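PDB 5WZJ: pumilio homolog 23 from Arabidopsis thaliana, which binds a specific sequence of 18S rRNA through its pumilio repeats and probably regulates translation and mRNA stability. Local coordinates for residues A[338-343]-A[373-378]. Residues are numbered along the deposited sequence; the frame is centred on the assembly and turned at random.
Sequences EQMGIM and LQSHEN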
loop_
_atom_site.group_PDB
_atom_site.type_symbol
_atom_site.label_atom_id
_atom_site.label_comp_id
_atom_site.label_asym_id
_atom_site.label_seq_id
_atom_site.Cartn_x
_atom_site.Cartn_y
_atom_site.Cartn_z
ATOM N N GLU A 338 12.323 21.277 13.307
ATOM C CA GLU A 338 12.302 21.130 14.757
ATOM C C GLU A 338 11.799 19.746 15.144
ATOM O O GLU A 338 12.356 19.096 16.038
ATOM C CB GLU A 338 11.445 22.217 15.405
ATOM C CG GLU A 338 11.444 22.134 16.932
ATOM C CD GLU A 338 10.382 23.011 17.603
ATOM O OE1 GLU A 338 9.820 23.916 16.946
ATOM O OE2 GLU A 338 10.109 22.788 18.802
ATOM N N GLN A 339 10.757 19.270 14.463
ATOM C CA GLN A 339 10.277 17.913 14.700
ATOM C C GLN A 339 11.337 16.885 14.328
ATOM O O GLN A 339 11.543 15.905 15.054
ATOM C CB GLN A 339 8.983 17.675 13.912
ATOM C CG GLN A 339 7.793 18.455 14.477
ATOM C CD GLN A 339 6.607 18.479 13.541
ATOM O OE1 GLN A 339 6.718 18.145 12.354
ATOM N NE2 GLN A 339 5.457 18.877 14.070
ATOM N N MET A 340 12.027 17.093 13.207
ATOM C CA MET A 340 13.098 16.175 12.837
ATOM C C MET A 340 14.137 16.062 13.947
ATOM O O MET A 340 14.605 14.962 14.256
ATOM C CB MET A 340 13.756 16.628 11.539
ATOM C CG MET A 340 14.819 15.668 11.062
ATOM S SD MET A 340 14.074 14.144 10.441
ATOM C CE MET A 340 15.469 13.022 10.604
ATOM N N GLY A 341 14.494 17.188 14.571
ATOM C CA GLY A 341 15.453 17.150 15.663
ATOM C C GLY A 341 14.937 16.391 16.870
ATOM O O GLY A 341 15.675 15.631 17.501
ATOM N N ILE A 342 13.662 16.575 17.206
ATOM C CA ILE A 342 13.097 15.834 18.332
ATOM C C ILE A 342 13.081 14.342 18.025
ATOM O O ILE A 342 13.441 13.514 18.871
ATOM C CB ILE A 342 11.696 16.370 18.678
ATOM C CG1 ILE A 342 11.820 17.737 19.349
ATOM C CG2 ILE A 342 10.959 15.400 19.575
ATOM C CD1 ILE A 342 10.558 18.565 19.296
ATOM N N MET A 343 12.703 13.975 16.802
ATOM C CA MET A 343 12.673 12.558 16.462
ATOM C C MET A 343 14.076 11.964 16.470
ATOM O O MET A 343 14.272 10.827 16.911
ATOM C CB MET A 343 11.998 12.357 15.106
ATOM C CG MET A 343 10.512 12.757 15.101
ATOM S SD MET A 343 9.722 12.347 13.542
ATOM C CE MET A 343 10.717 13.290 12.383
ATOM N N LEU A 373 12.890 16.383 4.426
ATOM C CA LEU A 373 12.942 17.630 5.168
ATOM C C LEU A 373 14.301 18.319 5.072
ATOM O O LEU A 373 14.433 19.449 5.559
ATOM C CB LEU A 373 12.594 17.381 6.632
ATOM C CG LEU A 373 11.170 16.929 6.947
ATOM C CD1 LEU A 373 11.082 16.510 8.399
ATOM C CD2 LEU A 373 10.204 18.058 6.669
ATOM N N GLN A 374 15.294 17.669 4.469
ATOM C CA GLN A 374 16.647 18.210 4.321
ATOM C C GLN A 374 17.231 18.610 5.677
ATOM O O GLN A 374 17.675 19.734 5.894
ATOM C CB GLN A 374 16.654 19.386 3.343
ATOM C CG GLN A 374 16.270 18.999 1.920
ATOM C CD GLN A 374 15.815 20.194 1.097
ATOM O OE1 GLN A 374 16.073 21.343 1.455
ATOM N NE2 GLN A 374 15.122 19.926 -0.007
ATOM N N SER A 375 17.238 17.649 6.599
ATOM C CA SER A 375 17.710 17.911 7.946
ATOM C C SER A 375 18.222 16.613 8.556
ATOM O O SER A 375 17.597 15.564 8.393
ATOM C CB SER A 375 16.581 18.517 8.802
ATOM O OG SER A 375 16.991 18.706 10.140
ATOM N N HIS A 376 19.358 16.687 9.254
ATOM C CA HIS A 376 19.956 15.532 9.930
ATOM C C HIS A 376 20.301 14.403 8.960
ATOM O O HIS A 376 20.395 13.239 9.373
ATOM C CB HIS A 376 19.040 14.980 11.036
ATOM C CG HIS A 376 18.794 15.940 12.160
ATOM N ND1 HIS A 376 18.155 17.149 11.977
ATOM C CD2 HIS A 376 19.106 15.871 13.477
ATOM C CE1 HIS A 376 18.078 17.781 13.137
ATOM N NE2 HIS A 376 18.643 17.025 14.064
ATOM N N GLU A 377 20.477 14.721 7.675
ATOM C CA GLU A 377 20.763 13.685 6.684
ATOM C C GLU A 377 22.036 12.926 7.040
ATOM O O GLU A 377 22.037 11.693 7.150
ATOM C CB GLU A 377 20.892 14.307 5.294
ATOM C CG GLU A 377 19.706 15.118 4.837
ATOM C CD GLU A 377 20.000 16.602 4.848
ATOM O OE1 GLU A 377 20.484 17.112 5.885
ATOM O OE2 GLU A 377 19.762 17.255 3.812
ATOM N N ASN A 378 23.137 13.655 7.223
ATOM C CA ASN A 378 24.400 13.002 7.543
ATOM C C ASN A 378 24.314 12.286 8.880
ATOM O O ASN A 378 24.819 11.166 9.028
ATOM C CB ASN A 378 25.540 14.025 7.541
ATOM C CG ASN A 378 26.904 13.372 7.491
ATOM O OD1 ASN A 378 27.250 12.703 6.514
ATOM N ND2 ASN A 378 27.693 13.565 8.539
#
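M340 and G341, on one turn of helix 337-347, lie against S375 and H376 in the short connection between helices 360-373 and 377-388, with M340 CA 6.9 Å from S375 CA. No hydrogen bond joins the segments, so van der Waals contact carries the interface. M340 contributes the largest share, using three successive parts of its side chain. Its CB faces L373 CD1 at 4.1 Å, an apolar contact; its CG sits 3.8 Å from H376 ND1 and equally close to S375 OG; its CE reaches past the ring to H376 CB at 4.1 Å. The chain leaves the helix with CG anti to the backbone N (chi1 -177°) and then bends at chi2 (72°), which brings the methyl alongside the histidine as the two side chains run past each other in opposite directions. The H376 ring lies with one face over M340 C, while G341 CA approaches it obliquely, 3.6 Å from NE2. A hydrogen bond of 2.7 Å between S375 OG and H376 ND1 ties down one ring nitrogen and limits rotation of the imidazole. Pumilio repeats are helical units stacked into a right-handed superhelix; residues 338-343 lie in Pumilio 6, and here they pack on the turn between helices 360-373 and 377-388, beyond the short helix 351-356, about 14 Å from the bound RNA at the nearest atom. Q374, with positive phi, ends helix 360-373, and H376 occupies the N-cap position of helix 377-388. The same M340 side chain also touches L366, V369 and S370 of helix 360-373, and W344 meets the H376 ring with the two planes inclined at about 50°.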